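Local coordinates for beta-fructofuranosidase (Arthrobacter, PDB 3WPU), which belongs to the levansucrase/invertase family, whose members share a five-bladed beta-propeller as the core of their fold, at residues 90-95 and 209-214; 491-496 and 516-520; 331-335 and 360-364; 35-39 and 386-391. All coordinates share one frame; numbering follows the deposited sequence.

The four contacts form two groups on opposite sides of the chain's centre. Contacts 1 and 2, with centres about 11 Å apart, reach the same mixed sheet, in which strand 88-90 pairs in parallel with strand 488-493, and N91 of contact 1 probably hydrogen-bonds T492 of contact 2. Contacts 3 and 4, with centres about 14 Å apart, meet where Q37 and L36 of helix 30-38 touch G363 and F360. Centres of the two groups lie about 43 to 52 Å apart. Contact 4 pairs an early helix with residues 386-391 and so spans contacts 1 and 3; contact 2 follows, packing helix 514-520 on a late hairpin that joins a sheet begun early in the chain.

Contact 1 of 4, residues 90-95 and 209-214; sequences VNGWEI and ANKKGV
W93, at the end of a type I' turn, lays its indole across the type I turn N210-G213 of a second beta hairpin in the same large mixed sheet. Both are two-residue hairpins: V90 and W93 exchange backbone hydrogen bonds around the first, N210 and G213 around the second. With CG of W93 anti to its carbonyl carbon (chi1 -62°), the ring points across at the opposite turn and takes up CH-pi contacts over one face. The CA of G213 sits 3.8 Å from the centroid of the six-membered ring, and CG2 of V214 lies 3.9 Å from that of the five-membered ring. At the ring edge, W93 NE1 gives a weak hydrogen bond to N210 O, 3.0 Å long and bent to 130°; that oxygen also accepts the backbone N-H of G213, so the indole shares the acceptor of a bond that closes the turn. K211 O lies near the ring plane too, 3.5 Å from W93 CZ2. The methyl of A209 approaches the pyrrole side obliquely, and Y120 of the neighbouring strand 115-122 meets W93 edge-to-face. Beyond the indole, the other methyl of V214 reaches the tip of I95, with CG1 and CD1 4.1 Å apart. Outside the contact, K211 N hydrogen-bonds D521 OD1. A water links the hairpins: it accepts from N91 ND2, which also bonds T492 O, at 2.9 Å and donates to A209 O at 2.8 Å.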
loop_
_atom_site.group_PDB
_atom_site.type_symbol
_atom_site.label_atom_id
_atom_site.label_comp_id
_atom_site.label_asym_id
_atom_site.label_seq_id
_atom_site.Cartn_x
_atom_site.Cartn_y
_atom_site.Cartn_z
ATOM N N VAL A 90 -8.470 -9.230 16.899
ATOM C CA VAL A 90 -8.311 -9.001 18.346
ATOM C C VAL A 90 -9.601 -9.433 19.039
ATOM O O VAL A 90 -10.700 -8.978 18.700
ATOM C CB VAL A 90 -7.993 -7.525 18.701
ATOM C CG1 VAL A 90 -7.749 -7.379 20.204
ATOM C CG2 VAL A 90 -6.769 -7.026 17.936
ATOM N N ASN A 91 -9.479 -10.367 19.974
ATOM C CA ASN A 91 -10.630 -10.879 20.697
ATOM C C ASN A 91 -11.835 -11.188 19.814
ATOM O O ASN A 91 -12.962 -10.850 20.147
ATOM C CB ASN A 91 -10.961 -9.948 21.855
ATOM C CG ASN A 91 -9.916 -10.022 22.951
ATOM O OD1 ASN A 91 -8.901 -10.679 22.794
ATOM N ND2 ASN A 91 -10.164 -9.350 24.061
ATOM N N GLY A 92 -11.565 -11.862 18.697
ATOM C CA GLY A 92 -12.588 -12.379 17.820
ATOM C C GLY A 92 -12.999 -11.466 16.695
ATOM O O GLY A 92 -13.921 -11.798 15.960
ATOM N N TRP A 93 -12.319 -10.334 16.536
ATOM C CA TRP A 93 -12.709 -9.341 15.514
ATOM C C TRP A 93 -11.550 -8.973 14.589
ATOM O O TRP A 93 -10.485 -8.548 15.062
ATOM C CB TRP A 93 -13.190 -8.057 16.175
ATOM C CG TRP A 93 -14.384 -8.222 17.026
ATOM C CD1 TRP A 93 -14.406 -8.412 18.372
ATOM C CD2 TRP A 93 -15.749 -8.182 16.597
ATOM N NE1 TRP A 93 -15.696 -8.511 18.814
ATOM C CE2 TRP A 93 -16.546 -8.373 17.742
ATOM C CE3 TRP A 93 -16.378 -8.039 15.359
ATOM C CZ2 TRP A 93 -17.933 -8.399 17.687
ATOM C CZ3 TRP A 93 -17.762 -8.063 15.309
ATOM C CH2 TRP A 93 -18.523 -8.236 16.457
ATOM N N GLU A 94 -11.763 -9.116 13.282
ATOM C CA GLU A 94 -10.821 -8.573 12.285
ATOM C C GLU A 94 -11.078 -7.060 12.284
ATOM O O GLU A 94 -12.235 -6.640 12.361
ATOM C CB GLU A 94 -11.046 -9.152 10.893
ATOM C CG GLU A 94 -10.683 -10.614 10.782
ATOM C CD GLU A 94 -10.828 -11.193 9.400
ATOM O OE1 GLU A 94 -11.538 -10.616 8.534
ATOM O OE2 GLU A 94 -10.247 -12.276 9.178
ATOM N N ILE A 95 -10.002 -6.270 12.189
ATOM C CA ILE A 95 -10.038 -4.818 12.262
ATOM C C ILE A 95 -9.175 -4.267 11.125
ATOM O O ILE A 95 -8.026 -4.676 10.943
ATOM C CB ILE A 95 -9.475 -4.295 13.607
ATOM C CG1 ILE A 95 -10.365 -4.717 14.776
ATOM C CG2 ILE A 95 -9.310 -2.771 13.564
ATOM C CD1 ILE A 95 -9.686 -4.610 16.118
ATOM N N ALA A 209 -13.020 -4.473 22.757
ATOM C CA ALA A 209 -13.896 -5.387 22.031
ATOM C C ALA A 209 -14.859 -6.117 22.968
ATOM O O ALA A 209 -14.522 -6.435 24.104
ATOM C CB ALA A 209 -13.071 -6.385 21.239
ATOM N N ASN A 210 -16.074 -6.335 22.489
ATOM C CA ASN A 210 -17.002 -7.266 23.155
ATOM C C ASN A 210 -17.917 -7.904 22.112
ATOM O O ASN A 210 -17.663 -7.762 20.914
ATOM C CB ASN A 210 -17.769 -6.571 24.308
ATOM C CG ASN A 210 -18.578 -5.356 23.868
ATOM O OD1 ASN A 210 -18.831 -4.453 24.673
ATOM N ND2 ASN A 210 -18.988 -5.314 22.624
ATOM N N LYS A 211 -18.968 -8.600 22.554
ATOM C CA LYS A 211 -19.890 -9.273 21.632
ATOM C C LYS A 211 -20.529 -8.323 20.641
ATOM O O LYS A 211 -20.870 -8.731 19.538
ATOM C CB LYS A 211 -21.024 -9.984 22.379
ATOM C CG LYS A 211 -20.631 -11.334 22.937
ATOM C CD LYS A 211 -21.764 -11.956 23.750
ATOM C CE LYS A 211 -21.294 -13.190 24.501
ATOM N NZ LYS A 211 -20.764 -14.222 23.572
ATOM N N LYS A 212 -20.737 -7.082 21.059
ATOM C CA LYS A 212 -21.395 -6.069 20.231
ATOM C C LYS A 212 -20.496 -5.444 19.165
ATOM O O LYS A 212 -21.003 -4.887 18.202
ATOM C CB LYS A 212 -21.998 -4.960 21.104
ATOM C CG LYS A 212 -23.394 -5.265 21.634
ATOM C CD LYS A 212 -23.472 -6.628 22.305
ATOM C CE LYS A 212 -24.852 -6.883 22.894
ATOM N NZ LYS A 212 -25.221 -5.897 23.947
ATOM N N GLY A 213 -19.176 -5.547 19.320
ATOM C CA GLY A 213 -18.258 -5.014 18.321
ATOM C C GLY A 213 -16.996 -4.413 18.893
ATOM O O GLY A 213 -16.541 -4.781 19.988
ATOM N N VAL A 214 -16.419 -3.488 18.128
ATOM C CA VAL A 214 -15.127 -2.913 18.440
ATOM C C VAL A 214 -15.238 -1.405 18.602
ATOM O O VAL A 214 -15.839 -0.721 17.774
ATOM C CB VAL A 214 -14.111 -3.229 17.321
ATOM C CG1 VAL A 214 -12.817 -2.445 17.507
ATOM C CG2 VAL A 214 -13.853 -4.731 17.263
HETATM O O HOH W 1 -12.771 -8.441 24.952
#

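Contact 2 of 4, residues 491-496 and 516-520; sequences FTNGKF and FDDYL
The backbone oxygen of F496, a residue whose ring reaches Y519 across the contact, accepts the N-H of N493 at 2.9 Å, closing the type I' turn N493-F496. This bond holds N493 at the end of its strand, where its side chain slides along the phenol of Y519 in the opposite direction. N493 ND2 stands 3.9 Å above the Y519 ring, over its centre, with amide and ring planes 66° apart; the same nitrogen is 3.0 Å from Y519 O. Y519 carries CG anti to its backbone N (chi1 180°), which sends the ring out from the helix under N493. Its hydroxyl ends against carbon, with OH 3.6 Å from N493 CB and 3.9 Å from F496 CD2; the F496 and Y519 side chains cross at about a right angle, and this buried OH has no polar partner in the model. The arrangement is a hairpin packed on a helix: the axes of strand 491-493 and helix 516-520 come within 10.1 Å, with directions 59° apart. Helices 502-512 and 527-539 add R509 and L537 around F491. Alongside, F516 and F491 form a T-shaped pair with centroids 5.0 Å apart. The edge of F516 is turned to the face of F491, its CZ lying over the ring toward the rim. One turn along the helix, L520 places CD1 over a face of F516, while its CD2 is 3.9 Å from F491 CD1.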
loop_
_atom_site.group_PDB
_atom_site.type_symbol
_atom_site.label_atom_id
_atom_site.label_comp_id
_atom_site.label_asym_id
_atom_site.label_seq_id
_atom_site.Cartn_x
_atom_site.Cartn_y
_atom_site.Cartn_z
ATOM N N PHE A 491 -5.616 -12.799 21.522
ATOM C CA PHE A 491 -6.556 -12.897 22.625
ATOM C C PHE A 491 -5.915 -12.209 23.809
ATOM O O PHE A 491 -4.824 -12.593 24.221
ATOM C CB PHE A 491 -6.861 -14.358 22.917
ATOM C CG PHE A 491 -7.556 -15.046 21.798
ATOM C CD1 PHE A 491 -8.834 -14.644 21.429
ATOM C CD2 PHE A 491 -6.948 -16.074 21.097
ATOM C CE1 PHE A 491 -9.495 -15.271 20.380
ATOM C CE2 PHE A 491 -7.605 -16.705 20.054
ATOM C CZ PHE A 491 -8.878 -16.302 19.695
ATOM N N THR A 492 -6.560 -11.157 24.305
ATOM C CA THR A 492 -5.950 -10.268 25.289
ATOM C C THR A 492 -6.994 -9.772 26.305
ATOM O O THR A 492 -8.148 -9.504 25.965
ATOM C CB THR A 492 -5.240 -9.083 24.598
ATOM O OG1 THR A 492 -4.581 -8.257 25.568
ATOM C CG2 THR A 492 -6.222 -8.235 23.796
ATOM N N ASN A 493 -6.589 -9.695 27.566
ATOM C CA ASN A 493 -7.451 -9.121 28.599
ATOM C C ASN A 493 -6.626 -8.776 29.804
ATOM O O ASN A 493 -5.954 -9.650 30.352
ATOM C CB ASN A 493 -8.594 -10.073 28.991
ATOM C CG ASN A 493 -9.966 -9.526 28.617
ATOM O OD1 ASN A 493 -10.354 -8.438 29.059
ATOM N ND2 ASN A 493 -10.714 -10.280 27.806
ATOM N N GLY A 494 -6.656 -7.495 30.177
ATOM C CA GLY A 494 -5.964 -7.004 31.361
ATOM C C GLY A 494 -4.493 -7.367 31.360
ATOM O O GLY A 494 -4.030 -8.086 32.247
ATOM N N LYS A 495 -3.777 -6.896 30.339
ATOM C CA LYS A 495 -2.309 -7.017 30.241
ATOM C C LYS A 495 -1.796 -8.388 29.754
ATOM O O LYS A 495 -0.734 -8.452 29.130
ATOM C CB LYS A 495 -1.626 -6.590 31.551
ATOM C CG LYS A 495 -2.015 -5.179 31.979
ATOM C CD LYS A 495 -1.393 -4.759 33.302
ATOM C CE LYS A 495 -1.851 -3.356 33.679
ATOM N NZ LYS A 495 -1.449 -2.970 35.061
ATOM N N PHE A 496 -2.527 -9.470 30.035
ATOM C CA PHE A 496 -2.251 -10.764 29.396
ATOM C C PHE A 496 -2.620 -10.693 27.910
ATOM O O PHE A 496 -3.707 -10.235 27.568
ATOM C CB PHE A 496 -3.046 -11.900 30.059
ATOM C CG PHE A 496 -2.781 -13.253 29.456
ATOM C CD1 PHE A 496 -1.709 -14.018 29.886
ATOM C CD2 PHE A 496 -3.586 -13.748 28.436
ATOM C CE1 PHE A 496 -1.446 -15.258 29.327
ATOM C CE2 PHE A 496 -3.331 -14.985 27.875
ATOM C CZ PHE A 496 -2.256 -15.742 28.320
ATOM N N PHE A 516 -15.097 -19.127 27.207
ATOM C CA PHE A 516 -14.290 -18.207 26.380
ATOM C C PHE A 516 -15.094 -17.012 25.873
ATOM O O PHE A 516 -14.593 -15.893 25.825
ATOM C CB PHE A 516 -13.710 -18.958 25.176
ATOM C CG PHE A 516 -12.469 -18.340 24.579
ATOM C CD1 PHE A 516 -11.509 -17.713 25.369
ATOM C CD2 PHE A 516 -12.221 -18.463 23.214
ATOM C CE1 PHE A 516 -10.355 -17.197 24.805
ATOM C CE2 PHE A 516 -11.078 -17.928 22.644
ATOM C CZ PHE A 516 -10.137 -17.305 23.444
ATOM N N ASP A 517 -16.342 -17.253 25.484
ATOM C CA ASP A 517 -17.176 -16.182 24.929
ATOM C C ASP A 517 -17.374 -15.071 25.961
ATOM O O ASP A 517 -17.288 -13.885 25.634
ATOM C CB ASP A 517 -18.526 -16.727 24.444
ATOM C CG ASP A 517 -18.375 -17.842 23.422
ATOM O OD1 ASP A 517 -17.474 -17.754 22.550
ATOM O OD2 ASP A 517 -19.165 -18.809 23.488
ATOM N N ASP A 518 -17.594 -15.458 27.215
ATOM C CA ASP A 518 -17.785 -14.494 28.299
ATOM C C ASP A 518 -16.527 -13.661 28.567
ATOM O O ASP A 518 -16.612 -12.461 28.839
ATOM C CB ASP A 518 -18.199 -15.208 29.596
ATOM C CG ASP A 518 -19.304 -16.242 29.382
ATOM O OD1 ASP A 518 -20.298 -15.938 28.684
ATOM O OD2 ASP A 518 -19.171 -17.361 29.923
ATOM N N TYR A 519 -15.371 -14.318 28.511
ATOM C CA TYR A 519 -14.071 -13.683 28.665
ATOM C C TYR A 519 -13.869 -12.654 27.555
ATOM O O TYR A 519 -13.406 -11.545 27.812
ATOM C CB TYR A 519 -13.000 -14.755 28.579
ATOM C CG TYR A 519 -11.542 -14.350 28.699
ATOM C CD1 TYR A 519 -10.950 -14.164 29.944
ATOM C CD2 TYR A 519 -10.729 -14.262 27.572
ATOM C CE1 TYR A 519 -9.599 -13.859 30.064
ATOM C CE2 TYR A 519 -9.374 -13.945 27.681
ATOM C CZ TYR A 519 -8.812 -13.748 28.928
ATOM O OH TYR A 519 -7.461 -13.443 29.038
ATOM N N LEU A 520 -14.232 -13.036 26.336
ATOM C CA LEU A 520 -14.087 -12.143 25.175
ATOM C C LEU A 520 -15.174 -11.076 25.100
ATOM O O LEU A 520 -15.025 -10.104 24.360
ATOM C CB LEU A 520 -14.033 -12.949 23.875
ATOM C CG LEU A 520 -12.809 -13.858 23.754
ATOM C CD1 LEU A 520 -12.866 -14.645 22.457
ATOM C CD2 LEU A 520 -11.511 -13.068 23.864
#

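Contact 3 of 4, residues 331-335 and 360-364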
loop_
_atom_site.group_PDB
_atom_site.type_symbol
_atom_site.label_atom_id
_atom_site.label_comp_id
_atom_site.label_asym_id
_atom_site.label_seq_id
_atom_site.Cartn_x
_atom_site.Cartn_y
_atom_site.Cartn_z
ATOM N N ASN A 331 13.985 7.991 -11.257
ATOM C CA ASN A 331 14.298 9.261 -11.920
ATOM C C ASN A 331 14.150 9.131 -13.421
ATOM O O ASN A 331 14.655 8.188 -14.037
ATOM C CB ASN A 331 15.696 9.767 -11.564
ATOM C CG ASN A 331 15.846 10.065 -10.082
ATOM O OD1 ASN A 331 14.879 10.147 -9.342
ATOM N ND2 ASN A 331 17.086 10.179 -9.638
ATOM N N CYS A 332 13.370 10.051 -13.975
ATOM C CA CYS A 332 12.929 10.021 -15.366
ATOM C C CYS A 332 12.110 8.773 -15.747
ATOM O O CYS A 332 12.085 8.369 -16.911
ATOM C CB CYS A 332 14.136 10.218 -16.305
ATOM S SG CYS A 332 14.850 11.873 -16.116
ATOM N N VAL A 333 11.462 8.148 -14.755
ATOM C CA VAL A 333 10.591 6.989 -15.027
ATOM C C VAL A 333 9.184 7.267 -14.518
ATOM O O VAL A 333 8.235 7.251 -15.299
ATOM C CB VAL A 333 11.189 5.704 -14.423
ATOM C CG1 VAL A 333 10.186 4.554 -14.454
ATOM C CG2 VAL A 333 12.428 5.326 -15.220
ATOM N N THR A 334 9.049 7.612 -13.239
ATOM C CA THR A 334 7.738 7.985 -12.690
ATOM C C THR A 334 7.864 9.010 -11.548
ATOM O O THR A 334 8.828 8.988 -10.756
ATOM C CB THR A 334 6.905 6.768 -12.190
ATOM O OG1 THR A 334 5.639 7.233 -11.709
ATOM C CG2 THR A 334 7.606 6.011 -11.043
ATOM N N ASP A 335 6.837 9.839 -11.445
ATOM C CA ASP A 335 6.641 10.804 -10.371
ATOM C C ASP A 335 6.343 10.127 -9.035
ATOM O O ASP A 335 6.675 10.663 -7.970
ATOM C CB ASP A 335 5.431 11.705 -10.746
ATOM C CG ASP A 335 5.189 12.835 -9.758
ATOM O OD1 ASP A 335 6.164 13.491 -9.290
ATOM O OD2 ASP A 335 3.991 13.078 -9.458
ATOM N N PHE A 360 3.867 8.095 -15.539
ATOM C CA PHE A 360 5.054 7.721 -16.289
ATOM C C PHE A 360 5.628 8.893 -17.081
ATOM O O PHE A 360 4.895 9.684 -17.670
ATOM C CB PHE A 360 4.806 6.538 -17.243
ATOM C CG PHE A 360 4.804 5.192 -16.557
ATOM C CD1 PHE A 360 6.006 4.610 -16.140
ATOM C CD2 PHE A 360 3.629 4.478 -16.361
ATOM C CE1 PHE A 360 6.005 3.361 -15.528
ATOM C CE2 PHE A 360 3.627 3.234 -15.740
ATOM C CZ PHE A 360 4.831 2.677 -15.312
ATOM N N ALA A 361 6.954 8.971 -17.109
ATOM C CA ALA A 361 7.653 10.023 -17.841
ATOM C C ALA A 361 7.505 9.918 -19.348
ATOM O O ALA A 361 7.151 8.862 -19.904
ATOM C CB ALA A 361 9.120 9.969 -17.501
ATOM N N ALA A 362 7.899 11.003 -20.014
ATOM C CA ALA A 362 7.901 11.028 -21.458
ATOM C C ALA A 362 8.598 9.814 -22.056
ATOM O O ALA A 362 9.661 9.395 -21.604
ATOM C CB ALA A 362 8.528 12.320 -21.973
ATOM N N GLY A 363 7.966 9.232 -23.059
ATOM C CA GLY A 363 8.503 8.074 -23.759
ATOM C C GLY A 363 8.197 6.741 -23.073
ATOM O O GLY A 363 8.466 5.691 -23.640
ATOM N N LEU A 364 7.620 6.784 -21.874
ATOM C CA LEU A 364 7.319 5.571 -21.112
ATOM C C LEU A 364 5.820 5.391 -20.943
ATOM O O LEU A 364 5.036 6.315 -21.173
ATOM C CB LEU A 364 8.008 5.619 -19.744
ATOM C CG LEU A 364 9.514 5.859 -19.744
ATOM C CD1 LEU A 364 10.032 5.864 -18.314
ATOM C CD2 LEU A 364 10.237 4.801 -20.553
#
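V333 O receives the N-H of A361, 2.8 Å from O to N and nearly straight at 164°. The donor stands 41° out of the carbonyl plane rather than on a lone pair. The CA of F360 adds a CA-H...O contact to the same oxygen, at 3.4 Å, so two consecutive residues close on V333 O, and T334 and F360 form a single beta bridge. One residue earlier, C332 O, which R30 also bonds, has carbon neighbours across the contact: A361 CB is 3.4 Å away and L364 CD1 3.5 Å. That leucine methyl also lies on the backbone of V333, 3.5 Å from its CA, and meets the valine CG2 at 4.0 Å. The extended L364 side chain (chi2 -180°) brings CD1 this far, and the type II turn A361-L364, closed by L364 N to A361 O, brings L364 back beside A361. In the next shell, the disulfide from C332 to C276 ties down the first loop, and T334 OG1 bonds Q336 N. R30 of helix 30-38 hydrogen-bonds both C332 O and A362 O, reaching each loop with one terminal nitrogen. The loop 331-335 passes from strand 321-331 to the next sheet, while 360-364 joins the paired strands 348-355 and 369-375. The two are held by one direct backbone bond, L364 packing and R30, whose guanidinium would be expected to polarise the two carbonyls it grips.

Contact 4 of 4, residues 35-39 and 386-391; sequences QLQRM and NGGSGL
Apolar packing centres on L36 and L391, whose side chains cross obliquely: L36 CD2 presses on L391 CB at 3.5 Å, tighter than usual van der Waals contact. The same methyl also touches S389 CB. Q35 adds its own CB, 3.7 Å from S389 CB, and CG, which rests against G387 O. Sulfur contacts come from M39, whose SD lies 3.4 Å from S389 CB and close to its OG, while its CE reaches toward L391 CD2. Polar links across the contact pass through a water that donates to Q35 OE1 at 2.7 Å and to G387 O at 2.8 Å. R38 NH1 bonds the same OE1 in the carbonyl plane, on a lone pair, and Q35 NE2 bonds A31 O and P8 O, so both ends of the amide are held. Within 386-391, S389 OG accepts the N-H of L391 at 3.1 Å, an ST turn ending at L391, which packs on L36. In the fold, the contact packs the last part of helix 30-38 on the passage from the weakly bonded helix 385-388 into strand 391-394, with Y371 of the adjoining strand 369-375 touching both L36 and L391.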
loop_
_atom_site.group_PDB
_atom_site.type_symbol
_atom_site.label_atom_id
_atom_site.label_comp_id
_atom_site.label_asym_id
_atom_site.label_seq_id
_atom_site.Cartn_x
_atom_site.Cartn_y
_atom_site.Cartn_z
ATOM N N GLN A 35 10.511 -2.254 -20.981
ATOM C CA GLN A 35 10.045 -3.632 -21.119
ATOM C C GLN A 35 8.509 -3.724 -21.079
ATOM O O GLN A 35 7.930 -4.603 -21.688
ATOM C CB GLN A 35 10.622 -4.515 -20.025
ATOM C CG GLN A 35 12.142 -4.539 -19.924
ATOM C CD GLN A 35 12.836 -4.699 -21.262
ATOM O OE1 GLN A 35 12.715 -5.730 -21.926
ATOM N NE2 GLN A 35 13.573 -3.689 -21.644
ATOM N N LEU A 36 7.873 -2.817 -20.361
ATOM C CA LEU A 36 6.402 -2.755 -20.290
ATOM C C LEU A 36 5.800 -2.618 -21.682
ATOM O O LEU A 36 4.748 -3.207 -21.970
ATOM C CB LEU A 36 5.946 -1.586 -19.386
ATOM C CG LEU A 36 6.401 -1.612 -17.910
ATOM C CD1 LEU A 36 6.243 -0.275 -17.242
ATOM C CD2 LEU A 36 5.640 -2.691 -17.147
ATOM N N GLN A 37 6.443 -1.840 -22.542
ATOM C CA GLN A 37 5.945 -1.708 -23.934
ATOM C C GLN A 37 6.248 -2.969 -24.751
ATOM O O GLN A 37 5.473 -3.388 -25.611
ATOM C CB GLN A 37 6.547 -0.477 -24.616
ATOM C CG GLN A 37 6.187 0.798 -23.910
ATOM C CD GLN A 37 6.984 1.978 -24.400
ATOM O OE1 GLN A 37 7.143 2.172 -25.620
ATOM N NE2 GLN A 37 7.501 2.772 -23.464
ATOM N N ARG A 38 7.398 -3.598 -24.502
ATOM C CA ARG A 38 7.744 -4.819 -25.220
ATOM C C ARG A 38 6.773 -5.952 -24.922
ATOM O O ARG A 38 6.560 -6.811 -25.757
ATOM C CB ARG A 38 9.173 -5.266 -24.859
ATOM C CG ARG A 38 10.252 -4.277 -25.261
ATOM C CD ARG A 38 11.662 -4.806 -24.991
ATOM N NE ARG A 38 12.014 -5.902 -25.894
ATOM C CZ ARG A 38 12.963 -6.805 -25.660
ATOM N NH1 ARG A 38 13.671 -6.775 -24.540
ATOM N NH2 ARG A 38 13.210 -7.774 -26.549
ATOM N N MET A 39 6.215 -5.962 -23.709
ATOM C CA MET A 39 5.335 -7.017 -23.264
ATOM C C MET A 39 3.922 -6.818 -23.797
ATOM O O MET A 39 3.128 -7.735 -23.734
ATOM C CB MET A 39 5.284 -7.041 -21.741
ATOM C CG MET A 39 6.594 -7.410 -21.043
ATOM S SD MET A 39 6.605 -6.843 -19.319
ATOM C CE MET A 39 4.825 -7.043 -19.070
ATOM N N ASN A 386 9.447 -9.641 -13.515
ATOM C CA ASN A 386 8.840 -9.993 -14.813
ATOM C C ASN A 386 9.554 -9.366 -16.020
ATOM O O ASN A 386 9.097 -8.394 -16.625
ATOM C CB ASN A 386 7.327 -9.692 -14.760
ATOM C CG ASN A 386 6.639 -10.507 -13.685
ATOM O OD1 ASN A 386 5.944 -9.981 -12.780
ATOM N ND2 ASN A 386 6.859 -11.769 -13.738
ATOM N N GLY A 387 10.712 -9.941 -16.348
ATOM C CA GLY A 387 11.511 -9.516 -17.487
ATOM C C GLY A 387 12.209 -8.187 -17.276
ATOM O O GLY A 387 12.595 -7.528 -18.231
ATOM N N GLY A 388 12.381 -7.769 -16.028
ATOM C CA GLY A 388 12.915 -6.456 -15.725
ATOM C C GLY A 388 11.975 -5.286 -15.910
ATOM O O GLY A 388 12.396 -4.131 -15.843
ATOM N N SER A 389 10.688 -5.555 -16.110
ATOM C CA SER A 389 9.734 -4.506 -16.351
ATOM C C SER A 389 9.309 -3.810 -15.062
ATOM O O SER A 389 9.068 -2.615 -15.055
ATOM C CB SER A 389 8.489 -5.081 -17.029
ATOM O OG SER A 389 7.739 -5.934 -16.164
ATOM N N GLY A 390 9.219 -4.594 -13.981
ATOM C CA GLY A 390 8.672 -4.143 -12.722
ATOM C C GLY A 390 7.202 -4.467 -12.549
ATOM O O GLY A 390 6.679 -4.411 -11.432
ATOM N N LEU A 391 6.489 -4.777 -13.627
ATOM C CA LEU A 391 5.060 -4.991 -13.475
ATOM C C LEU A 391 4.751 -6.323 -12.807
ATOM O O LEU A 391 5.182 -7.359 -13.298
ATOM C CB LEU A 391 4.365 -4.961 -14.819
ATOM C CG LEU A 391 2.838 -5.084 -14.845
ATOM C CD1 LEU A 391 2.195 -4.005 -14.004
ATOM C CD2 LEU A 391 2.384 -5.045 -16.281
HETATM O O HOH W 2 11.825 -8.027 -20.828
#